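Local structure of putidaredoxin reductase (Pseudomonas putida, 1Q1R) at residues Leu78-Gln91 with Ile94-Leu108. The protein is an FAD-containing oxidoreductase that passes electrons to putidaredoxin, the redox partner of the cytochrome P450cam monooxygenase. Sequence-based numbering, arbitrary orientation.
Sequences LGGTQVTAINRDRQ and ILSDGRALDYDRLVL. With FAD (flavin-adenine dinucleotide), chain C.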
ATOM      1  N   LEU A  78      20.213  11.100  -4.637  1.00 35.24           N
ATOM      2  CA  LEU A  78      20.055  12.114  -5.671  1.00 34.23           C
ATOM      3  C   LEU A  78      18.567  12.400  -5.853  1.00 32.64           C
ATOM      4  O   LEU A  78      17.897  11.759  -6.663  1.00 31.39           O
ATOM      5  CB  LEU A  78      20.659  11.605  -6.984  1.00 35.38           C
ATOM      6  CG  LEU A  78      21.316  12.619  -7.923  1.00 37.37           C
ATOM      7  CD1 LEU A  78      21.708  11.913  -9.216  1.00 37.98           C
ATOM      8  CD2 LEU A  78      20.373  13.774  -8.214  1.00 38.13           C
ATOM      9  N   GLY A  79      18.060  13.367  -5.092  1.00 31.71           N
ATOM     10  CA  GLY A  79      16.651  13.716  -5.168  1.00 30.64           C
ATOM     11  C   GLY A  79      16.309  14.726  -6.243  1.00 30.62           C
ATOM     12  O   GLY A  79      17.192  15.247  -6.922  1.00 30.55           O
ATOM     13  N   GLY A  80      15.015  14.997  -6.397  1.00 31.13           N
ATOM     14  CA  GLY A  80      14.551  15.946  -7.395  1.00 31.74           C
ATOM     15  C   GLY A  80      15.046  15.620  -8.790  1.00 32.79           C
ATOM     16  O   GLY A  80      15.152  16.500  -9.640  1.00 32.20           O
ATOM     17  N   THR A  81      15.333  14.346  -9.033  1.00 33.60           N
ATOM     18  CA  THR A  81      15.845  13.923 -10.328  1.00 35.27           C
ATOM     19  C   THR A  81      15.030  12.793 -10.933  1.00 35.84           C
ATOM     20  O   THR A  81      14.884  11.726 -10.338  1.00 35.45           O
ATOM     21  CB  THR A  81      17.301  13.470 -10.206  1.00 35.38           C
ATOM     22  OG1 THR A  81      18.058  14.511  -9.583  1.00 37.05           O
ATOM     23  CG2 THR A  81      17.892  13.180 -11.577  1.00 36.52           C
ATOM     24  N   GLN A  82      14.504  13.040 -12.127  1.00 36.45           N
ATOM     25  CA  GLN A  82      13.697  12.056 -12.825  1.00 38.13           C
ATOM     26  C   GLN A  82      14.514  11.239 -13.822  1.00 37.67           C
ATOM     27  O   GLN A  82      15.255  11.793 -14.630  1.00 36.51           O
ATOM     28  CB  GLN A  82      12.559  12.750 -13.571  1.00 40.52           C
ATOM     29  CG  GLN A  82      11.713  11.804 -14.407  1.00 44.95           C
ATOM     30  CD  GLN A  82      10.850  12.529 -15.423  1.00 47.62           C
ATOM     31  OE1 GLN A  82      10.112  11.902 -16.186  1.00 49.86           O
ATOM     32  NE2 GLN A  82      10.943  13.856 -15.444  1.00 49.08           N
ATOM     33  N   VAL A  83      14.381   9.918 -13.747  1.00 37.50           N
ATOM     34  CA  VAL A  83      15.067   9.029 -14.676  1.00 37.53           C
ATOM     35  C   VAL A  83      14.089   8.893 -15.840  1.00 38.25           C
ATOM     36  O   VAL A  83      12.954   8.443 -15.654  1.00 38.28           O
ATOM     37  CB  VAL A  83      15.334   7.643 -14.046  1.00 37.09           C
ATOM     38  CG1 VAL A  83      15.925   6.705 -15.088  1.00 36.70           C
ATOM     39  CG2 VAL A  83      16.291   7.782 -12.867  1.00 35.18           C
ATOM     40  N   THR A  84      14.519   9.297 -17.033  1.00 38.35           N
ATOM     41  CA  THR A  84      13.652   9.252 -18.206  1.00 38.73           C
ATOM     42  C   THR A  84      13.802   8.023 -19.095  1.00 39.30           C
ATOM     43  O   THR A  84      12.908   7.715 -19.878  1.00 39.69           O
ATOM     44  CB  THR A  84      13.852  10.506 -19.082  1.00 38.57           C
ATOM     45  OG1 THR A  84      15.245  10.660 -19.384  1.00 38.22           O
ATOM     46  CG2 THR A  84      13.356  11.749 -18.357  1.00 37.66           C
ATOM     47  N   ALA A  85      14.921   7.321 -18.983  1.00 40.09           N
ATOM     48  CA  ALA A  85      15.115   6.143 -19.814  1.00 41.79           C
ATOM     49  C   ALA A  85      16.238   5.244 -19.330  1.00 42.42           C
ATOM     50  O   ALA A  85      17.121   5.667 -18.584  1.00 42.92           O
ATOM     51  CB  ALA A  85      15.379   6.565 -21.261  1.00 41.98           C
ATOM     52  N   ILE A  86      16.186   3.990 -19.766  1.00 43.20           N
ATOM     53  CA  ILE A  86      17.199   3.007 -19.414  1.00 44.34           C
ATOM     54  C   ILE A  86      17.825   2.489 -20.703  1.00 44.81           C
ATOM     55  O   ILE A  86      17.120   2.188 -21.662  1.00 44.47           O
ATOM     56  CB  ILE A  86      16.593   1.793 -18.673  1.00 44.29           C
ATOM     57  CG1 ILE A  86      15.796   2.252 -17.451  1.00 44.92           C
ATOM     58  CG2 ILE A  86      17.703   0.846 -18.245  1.00 44.23           C
ATOM     59  CD1 ILE A  86      14.989   1.145 -16.812  1.00 45.04           C
ATOM     60  N   ASN A  87      19.150   2.403 -20.722  1.00 46.22           N
ATOM     61  CA  ASN A  87      19.865   1.885 -21.878  1.00 47.55           C
ATOM     62  C   ASN A  87      20.547   0.607 -21.439  1.00 47.50           C
ATOM     63  O   ASN A  87      21.682   0.617 -20.966  1.00 47.46           O
ATOM     64  CB  ASN A  87      20.892   2.899 -22.384  1.00 49.12           C
ATOM     65  CG  ASN A  87      20.307   3.839 -23.416  1.00 50.70           C
ATOM     66  OD1 ASN A  87      19.296   4.492 -23.169  1.00 51.50           O
ATOM     67  ND2 ASN A  87      20.937   3.906 -24.586  1.00 52.32           N
ATOM     68  N   ARG A  88      19.819  -0.493 -21.588  1.00 48.51           N
ATOM     69  CA  ARG A  88      20.292  -1.811 -21.197  1.00 49.65           C
ATOM     70  C   ARG A  88      21.624  -2.155 -21.848  1.00 50.64           C
ATOM     71  O   ARG A  88      22.508  -2.731 -21.212  1.00 50.87           O
ATOM     72  CB  ARG A  88      19.226  -2.844 -21.563  1.00 49.50           C
ATOM     73  CG  ARG A  88      17.879  -2.554 -20.909  1.00 49.05           C
ATOM     74  CD  ARG A  88      16.759  -3.342 -21.553  1.00 48.42           C
ATOM     75  NE  ARG A  88      17.037  -4.773 -21.567  1.00 48.29           N
ATOM     76  CZ  ARG A  88      16.250  -5.674 -22.143  1.00 48.13           C
ATOM     77  NH1 ARG A  88      15.134  -5.288 -22.747  1.00 48.11           N
ATOM     78  NH2 ARG A  88      16.581  -6.957 -22.119  1.00 48.60           N
ATOM     79  N   ASP A  89      21.761  -1.783 -23.116  1.00 51.77           N
ATOM     80  CA  ASP A  89      22.978  -2.039 -23.873  1.00 52.76           C
ATOM     81  C   ASP A  89      24.223  -1.454 -23.198  1.00 52.59           C
ATOM     82  O   ASP A  89      25.143  -2.193 -22.848  1.00 52.41           O
ATOM     83  CB  ASP A  89      22.814  -1.489 -25.292  1.00 54.16           C
ATOM     84  CG  ASP A  89      22.393  -0.031 -25.309  1.00 55.21           C
ATOM     85  OD1 ASP A  89      21.673   0.400 -24.384  1.00 55.56           O
ATOM     86  OD2 ASP A  89      22.770   0.684 -26.262  1.00 56.71           O
ATOM     87  N   ARG A  90      24.256  -0.137 -23.007  1.00 52.38           N
ATOM     88  CA  ARG A  90      25.410   0.490 -22.359  1.00 52.05           C
ATOM     89  C   ARG A  90      25.355   0.368 -20.841  1.00 50.86           C
ATOM     90  O   ARG A  90      26.342   0.641 -20.154  1.00 50.72           O
ATOM     91  CB  ARG A  90      25.513   1.974 -22.731  1.00 53.59           C
ATOM     92  CG  ARG A  90      26.009   2.231 -24.141  1.00 55.42           C
ATOM     93  CD  ARG A  90      24.868   2.543 -25.095  1.00 57.22           C
ATOM     94  NE  ARG A  90      24.432   3.934 -24.997  1.00 58.80           N
ATOM     95  CZ  ARG A  90      23.579   4.510 -25.839  1.00 59.76           C
ATOM     96  NH1 ARG A  90      23.065   3.814 -26.845  1.00 60.42           N
ATOM     97  NH2 ARG A  90      23.250   5.786 -25.689  1.00 60.50           N
ATOM     98  N   GLN A  91      24.202  -0.052 -20.328  1.00 49.63           N
ATOM     99  CA  GLN A  91      24.000  -0.193 -18.890  1.00 47.93           C
ATOM    100  C   GLN A  91      24.055   1.181 -18.232  1.00 46.44           C
ATOM    101  O   GLN A  91      24.925   1.459 -17.406  1.00 46.51           O
ATOM    102  CB  GLN A  91      25.064  -1.115 -18.280  1.00 48.17           C
ATOM    103  CG  GLN A  91      24.812  -2.597 -18.513  1.00 48.62           C
ATOM    104  CD  GLN A  91      25.923  -3.472 -17.960  1.00 48.83           C
ATOM    105  OE1 GLN A  91      26.324  -3.332 -16.804  1.00 48.82           O
ATOM    106  NE2 GLN A  91      26.420  -4.386 -18.784  1.00 49.24           N
ATOM    107  N   ILE A  94      19.220   7.249 -18.000  1.00 39.73           N
ATOM    108  CA  ILE A  94      19.275   8.632 -18.451  1.00 40.11           C
ATOM    109  C   ILE A  94      18.396   9.537 -17.603  1.00 40.09           C
ATOM    110  O   ILE A  94      17.214   9.260 -17.401  1.00 39.83           O
ATOM    111  CB  ILE A  94      18.828   8.760 -19.922  1.00 39.59           C
ATOM    112  CG1 ILE A  94      19.616   7.776 -20.795  1.00 39.65           C
ATOM    113  CG2 ILE A  94      19.029  10.193 -20.401  1.00 39.40           C
ATOM    114  CD1 ILE A  94      21.119   7.916 -20.698  1.00 38.88           C
ATOM    115  N   LEU A  95      18.985  10.625 -17.116  1.00 40.64           N
ATOM    116  CA  LEU A  95      18.267  11.587 -16.290  1.00 40.89           C
ATOM    117  C   LEU A  95      17.633  12.644 -17.183  1.00 41.55           C
ATOM    118  O   LEU A  95      18.054  12.831 -18.324  1.00 40.93           O
ATOM    119  CB  LEU A  95      19.228  12.235 -15.291  1.00 40.77           C
ATOM    120  CG  LEU A  95      19.965  11.242 -14.385  1.00 40.61           C
ATOM    121  CD1 LEU A  95      20.804  11.989 -13.365  1.00 39.95           C
ATOM    122  CD2 LEU A  95      18.956  10.344 -13.685  1.00 40.82           C
ATOM    123  N   SER A  96      16.618  13.329 -16.667  1.00 42.07           N
ATOM    124  CA  SER A  96      15.928  14.356 -17.438  1.00 43.53           C
ATOM    125  C   SER A  96      16.851  15.477 -17.912  1.00 44.96           C
ATOM    126  O   SER A  96      16.563  16.138 -18.909  1.00 45.20           O
ATOM    127  CB  SER A  96      14.781  14.950 -16.619  1.00 42.91           C
ATOM    128  OG  SER A  96      15.249  15.465 -15.388  1.00 42.54           O
ATOM    129  N   ASP A  97      17.958  15.685 -17.203  1.00 46.62           N
ATOM    130  CA  ASP A  97      18.914  16.731 -17.560  1.00 48.40           C
ATOM    131  C   ASP A  97      19.880  16.257 -18.644  1.00 49.04           C
ATOM    132  O   ASP A  97      20.790  16.985 -19.037  1.00 49.27           O
ATOM    133  CB  ASP A  97      19.710  17.164 -16.325  1.00 49.26           C
ATOM    134  CG  ASP A  97      20.760  16.145 -15.920  1.00 50.60           C
ATOM    135  OD1 ASP A  97      20.453  14.935 -15.950  1.00 51.88           O
ATOM    136  OD2 ASP A  97      21.889  16.549 -15.563  1.00 51.47           O
ATOM    137  N   GLY A  98      19.682  15.033 -19.122  1.00 49.24           N
ATOM    138  CA  GLY A  98      20.552  14.496 -20.154  1.00 49.28           C
ATOM    139  C   GLY A  98      21.697  13.674 -19.592  1.00 49.59           C
ATOM    140  O   GLY A  98      22.355  12.934 -20.323  1.00 49.35           O
ATOM    141  N   ARG A  99      21.939  13.803 -18.291  1.00 49.98           N
ATOM    142  CA  ARG A  99      23.009  13.065 -17.628  1.00 50.07           C
ATOM    143  C   ARG A  99      22.709  11.565 -17.619  1.00 49.60           C
ATOM    144  O   ARG A  99      21.548  11.155 -17.587  1.00 49.37           O
ATOM    145  CB  ARG A  99      23.173  13.569 -16.193  1.00 51.39           C
ATOM    146  CG  ARG A  99      24.278  12.888 -15.408  1.00 53.35           C
ATOM    147  CD  ARG A  99      24.356  13.442 -13.991  1.00 54.82           C
ATOM    148  NE  ARG A  99      25.356  12.749 -13.183  1.00 56.37           N
ATOM    149  CZ  ARG A  99      25.576  12.994 -11.894  1.00 57.48           C
ATOM    150  NH1 ARG A  99      24.867  13.920 -11.259  1.00 57.63           N
ATOM    151  NH2 ARG A  99      26.506  12.311 -11.237  1.00 58.02           N
ATOM    152  N   ALA A 100      23.762  10.754 -17.650  1.00 49.19           N
ATOM    153  CA  ALA A 100      23.613   9.302 -17.648  1.00 48.38           C
ATOM    154  C   ALA A 100      24.448   8.667 -16.541  1.00 47.62           C
ATOM    155  O   ALA A 100      25.600   9.047 -16.321  1.00 48.07           O
ATOM    156  CB  ALA A 100      24.021   8.733 -19.003  1.00 48.52           C
ATOM    157  N   LEU A 101      23.860   7.700 -15.844  1.00 46.37           N
ATOM    158  CA  LEU A 101      24.554   7.011 -14.763  1.00 45.58           C
ATOM    159  C   LEU A 101      24.785   5.558 -15.144  1.00 45.16           C
ATOM    160  O   LEU A 101      23.858   4.873 -15.578  1.00 45.13           O
ATOM    161  CB  LEU A 101      23.731   7.073 -13.474  1.00 45.25           C
ATOM    162  CG  LEU A 101      23.359   8.453 -12.927  1.00 45.10           C
ATOM    163  CD1 LEU A 101      22.501   8.282 -11.678  1.00 44.53           C
ATOM    164  CD2 LEU A 101      24.617   9.249 -12.612  1.00 44.69           C
ATOM    165  N   ASP A 102      26.019   5.091 -14.981  1.00 44.99           N
ATOM    166  CA  ASP A 102      26.359   3.711 -15.311  1.00 44.89           C
ATOM    167  C   ASP A 102      25.981   2.778 -14.167  1.00 44.23           C
ATOM    168  O   ASP A 102      26.054   3.152 -12.994  1.00 43.75           O
ATOM    169  CB  ASP A 102      27.858   3.572 -15.597  1.00 45.45           C
ATOM    170  CG  ASP A 102      28.317   4.443 -16.748  1.00 46.35           C
ATOM    171  OD1 ASP A 102      27.625   4.477 -17.789  1.00 47.25           O
ATOM    172  OD2 ASP A 102      29.378   5.086 -16.616  1.00 46.99           O
ATOM    173  N   TYR A 103      25.583   1.559 -14.515  1.00 43.13           N
ATOM    174  CA  TYR A 103      25.197   0.583 -13.509  1.00 42.44           C
ATOM    175  C   TYR A 103      25.632  -0.828 -13.867  1.00 42.66           C
ATOM    176  O   TYR A 103      25.745  -1.183 -15.041  1.00 42.73           O
ATOM    177  CB  TYR A 103      23.675   0.608 -13.309  1.00 40.22           C
ATOM    178  CG  TYR A 103      22.861   0.095 -14.485  1.00 38.63           C
ATOM    179  CD1 TYR A 103      22.745  -1.274 -14.741  1.00 37.85           C
ATOM    180  CD2 TYR A 103      22.196   0.978 -15.334  1.00 37.71           C
ATOM    181  CE1 TYR A 103      21.985  -1.748 -15.814  1.00 36.60           C
ATOM    182  CE2 TYR A 103      21.433   0.516 -16.408  1.00 37.30           C
ATOM    183  CZ  TYR A 103      21.333  -0.848 -16.641  1.00 37.39           C
ATOM    184  OH  TYR A 103      20.584  -1.307 -17.703  1.00 37.50           O
ATOM    185  N   ASP A 104      25.890  -1.624 -12.838  1.00 43.33           N
ATOM    186  CA  ASP A 104      26.260  -3.019 -13.016  1.00 43.69           C
ATOM    187  C   ASP A 104      25.000  -3.768 -12.607  1.00 43.14           C
ATOM    188  O   ASP A 104      24.676  -4.824 -13.150  1.00 43.24           O
ATOM    189  CB  ASP A 104      27.428  -3.392 -12.100  1.00 45.05           C
ATOM    190  CG  ASP A 104      28.725  -2.730 -12.518  1.00 45.98           C
ATOM    191  OD1 ASP A 104      29.142  -2.933 -13.679  1.00 47.15           O
ATOM    192  OD2 ASP A 104      29.328  -2.010 -11.695  1.00 46.50           O
ATOM    193  N   ARG A 105      24.290  -3.179 -11.648  1.00 42.11           N
ATOM    194  CA  ARG A 105      23.038  -3.712 -11.120  1.00 40.70           C
ATOM    195  C   ARG A 105      22.034  -2.564 -11.014  1.00 38.07           C
ATOM    196  O   ARG A 105      22.319  -1.539 -10.401  1.00 36.95           O
ATOM    197  CB  ARG A 105      23.261  -4.338  -9.737  1.00 42.05           C
ATOM    198  CG  ARG A 105      23.609  -5.820  -9.763  1.00 45.43           C
ATOM    199  CD  ARG A 105      24.824  -6.092 -10.618  1.00 48.12           C
ATOM    200  NE  ARG A 105      24.715  -7.362 -11.326  1.00 50.56           N
ATOM    201  CZ  ARG A 105      24.957  -8.550 -10.782  1.00 51.45           C
ATOM    202  NH1 ARG A 105      25.333  -8.637  -9.513  1.00 52.28           N
ATOM    203  NH2 ARG A 105      24.819  -9.648 -11.511  1.00 52.23           N
ATOM    204  N   LEU A 106      20.867  -2.740 -11.619  1.00 35.81           N
ATOM    205  CA  LEU A 106      19.828  -1.720 -11.590  1.00 34.55           C
ATOM    206  C   LEU A 106      18.583  -2.223 -10.855  1.00 33.63           C
ATOM    207  O   LEU A 106      18.112  -3.338 -11.094  1.00 33.55           O
ATOM    208  CB  LEU A 106      19.461  -1.312 -13.019  1.00 33.96           C
ATOM    209  CG  LEU A 106      18.411  -0.212 -13.197  1.00 34.51           C
ATOM    210  CD1 LEU A 106      18.874   1.062 -12.503  1.00 33.81           C
ATOM    211  CD2 LEU A 106      18.176   0.035 -14.682  1.00 33.91           C
ATOM    212  N   VAL A 107      18.061  -1.395  -9.954  1.00 31.39           N
ATOM    213  CA  VAL A 107      16.868  -1.743  -9.189  1.00 29.08           C
ATOM    214  C   VAL A 107      15.782  -0.705  -9.429  1.00 28.22           C
ATOM    215  O   VAL A 107      15.974   0.482  -9.165  1.00 28.35           O
ATOM    216  CB  VAL A 107      17.164  -1.800  -7.674  1.00 29.44           C
ATOM    217  CG1 VAL A 107      15.878  -2.091  -6.897  1.00 27.53           C
ATOM    218  CG2 VAL A 107      18.214  -2.867  -7.388  1.00 28.91           C
ATOM    219  N   LEU A 108      14.642  -1.156  -9.940  1.00 27.01           N
ATOM    220  CA  LEU A 108      13.525  -0.266 -10.201  1.00 26.70           C
ATOM    221  C   LEU A 108      12.523  -0.323  -9.047  1.00 26.92           C
ATOM    222  O   LEU A 108      11.745  -1.276  -8.922  1.00 26.38           O
ATOM    223  CB  LEU A 108      12.847  -0.647 -11.521  1.00 26.24           C
ATOM    224  CG  LEU A 108      13.779  -0.626 -12.747  1.00 26.78           C
ATOM    225  CD1 LEU A 108      12.983  -0.939 -13.999  1.00 26.14           C
ATOM    226  CD2 LEU A 108      14.453   0.746 -12.871  1.00 25.26           C
TER
HETATM  227  PA  FAD C 749       6.596   4.660  -3.644  1.00 22.85           P
HETATM  228  O1A FAD C 749       5.612   5.183  -4.622  1.00 21.51           O
HETATM  229  O2A FAD C 749       6.417   4.994  -2.213  1.00 23.56           O
HETATM  230  O5B FAD C 749       8.069   5.116  -4.076  1.00 22.88           O
HETATM  231  C5B FAD C 749       8.469   5.181  -5.450  1.00 24.60           C
HETATM  232  C4B FAD C 749       9.256   6.483  -5.677  1.00 25.32           C
HETATM  233  O4B FAD C 749      10.002   6.402  -6.944  1.00 24.74           O
HETATM  234  C3B FAD C 749       8.306   7.681  -5.826  1.00 25.39           C
HETATM  235  O3B FAD C 749       8.897   8.831  -5.205  1.00 25.67           O
HETATM  236  C2B FAD C 749       8.251   7.893  -7.318  1.00 25.76           C
HETATM  237  O2B FAD C 749       7.953   9.260  -7.618  1.00 26.90           O
HETATM  238  C1B FAD C 749       9.679   7.579  -7.717  1.00 25.83           C
HETATM  239  N9A FAD C 749       9.874   7.376  -9.179  1.00 27.11           N
HETATM  240  C8A FAD C 749       9.075   6.688 -10.014  1.00 27.77           C
HETATM  241  N7A FAD C 749       9.578   6.755 -11.253  1.00 28.81           N
HETATM  242  C5A FAD C 749      10.692   7.481 -11.202  1.00 28.55           C
HETATM  243  C6A FAD C 749      11.624   7.889 -12.158  1.00 29.91           C
HETATM  244  N6A FAD C 749      11.469   7.550 -13.436  1.00 29.37           N
HETATM  245  N1A FAD C 749      12.683   8.644 -11.773  1.00 29.68           N
HETATM  246  C2A FAD C 749      12.846   9.004 -10.492  1.00 29.78           C
HETATM  247  N3A FAD C 749      11.959   8.624  -9.560  1.00 27.80           N
HETATM  248  C4A FAD C 749      10.883   7.869  -9.890  1.00 27.75           C
HETATM  249  N1  FAD C 749       0.958   0.057   3.622  1.00 21.11           N
HETATM  250  C2  FAD C 749       0.786  -0.757   4.748  1.00 21.86           C
HETATM  251  O2  FAD C 749       1.275  -1.885   4.772  1.00 25.16           O
HETATM  252  N3  FAD C 749       0.063  -0.267   5.851  1.00 19.74           N
HETATM  253  C4  FAD C 749      -0.479   1.039   5.821  1.00 20.01           C
HETATM  254  O4  FAD C 749      -1.070   1.469   6.810  1.00 19.62           O
HETATM  255  C4X FAD C 749      -0.307   1.852   4.689  1.00 19.58           C
HETATM  256  N5  FAD C 749      -0.780   3.131   4.669  1.00 18.41           N
HETATM  257  C5X FAD C 749      -0.568   3.972   3.615  1.00 18.89           C
HETATM  258  C6  FAD C 749      -1.051   5.296   3.650  1.00 17.76           C
HETATM  259  C7  FAD C 749      -0.809   6.174   2.568  1.00 17.37           C
HETATM  260  C7M FAD C 749      -1.377   7.605   2.616  1.00 17.13           C
HETATM  261  C8  FAD C 749      -0.070   5.722   1.445  1.00 16.67           C
HETATM  262  C8M FAD C 749       0.236   6.654   0.263  1.00 16.73           C
HETATM  263  C9  FAD C 749       0.410   4.401   1.412  1.00 17.47           C
HETATM  264  C9A FAD C 749       0.163   3.523   2.490  1.00 17.80           C
HETATM  265  N10 FAD C 749       0.654   2.189   2.480  1.00 20.28           N
HETATM  266  C10 FAD C 749       0.418   1.354   3.592  1.00 19.12           C
HETATM  267  C1' FAD C 749       1.403   1.665   1.297  1.00 20.18           C
HETATM  268  C2' FAD C 749       2.908   1.645   1.576  1.00 20.72           C
HETATM  269  O2' FAD C 749       3.301   2.915   2.107  1.00 21.17           O
HETATM  270  C3' FAD C 749       3.703   1.340   0.294  1.00 20.70           C
HETATM  271  O3' FAD C 749       3.220   0.117  -0.277  1.00 21.65           O
HETATM  272  C4' FAD C 749       5.201   1.211   0.601  1.00 21.09           C
HETATM  273  O4' FAD C 749       5.677   2.429   1.177  1.00 21.15           O
HETATM  274  C5' FAD C 749       6.029   0.902  -0.658  1.00 21.79           C
HETATM  275  O5' FAD C 749       6.106   2.026  -1.551  1.00 20.68           O
HETATM  276  P   FAD C 749       7.176   1.983  -2.762  1.00 20.36           P
HETATM  277  O1P FAD C 749       8.482   2.433  -2.238  1.00 18.93           O
HETATM  278  O2P FAD C 749       7.102   0.641  -3.382  1.00 20.08           O
HETATM  279  O3P FAD C 749       6.594   3.049  -3.839  1.00 22.24           O
HETATM  280  O   HOH W   1      21.086  -3.888 -18.606  1.00 40.27           O
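Gln91, Ile94 and Tyr103 bury the most surface where 78-91 meets 94-108, in and beside the small three-stranded antiparallel sheet that accompanies the parallel sheet of the FAD-binding domain of a glutathione reductase fold. Strands 83-87 and 92-95 form a hairpin interrupted by a classic beta bulge: Thr84 and Ala85 both face Ile94. Ile94 O takes the backbone N of Thr84 at 2.7 Å almost end-on, and also the hydroxyl OG1 of Thr84, which comes from above the carbonyl plane, 66° out of it. That second bond depends on the Thr84 torsion, with OG1 set between backbone N and carbonyl carbon (chi1 53°). A weak bond from Ala85 N reaches the same oxygen, and Ile94 N returns a nearly straight bond to Ala85 O. The Ile94 side chain lies on the same face of the sheet as Ala85, CB to CB 4.3 Å, with Ile94 CG1 a long 4.1 Å from Asn87 OD1.

At the far end of the hairpin, Gln91 O accepts Tyr103 N at 3.0 Å, while the backbone of Gln91 lies over one face of the Tyr103 ring. Gln91 CB makes a CH-pi contact with that ring, 4.1 Å from the centroid and 14° off the normal. Leu106 CB lies against the opposite face, toward the rim, so the ring is held between Gln91 and Leu106, and a water links Tyr103 OH to Arg88 O. Ile86 CG2 touches Leu106 CD2, and Ile86 CD1 reaches Leu108 CD2 tip to tip, tying the hairpin to strand 105-108 of the parallel sheet. Leu95 spreads its two methyls against Thr81 CG2, and Val93 and Val35 adjoin this apolar layer through Val83.

The other edge of strand 83-87 serves the cofactor: Val83 N donates to FAD N1A at 2.9 Å, nearly straight, and FAD N6A donates to Val83 O at 2.8 Å.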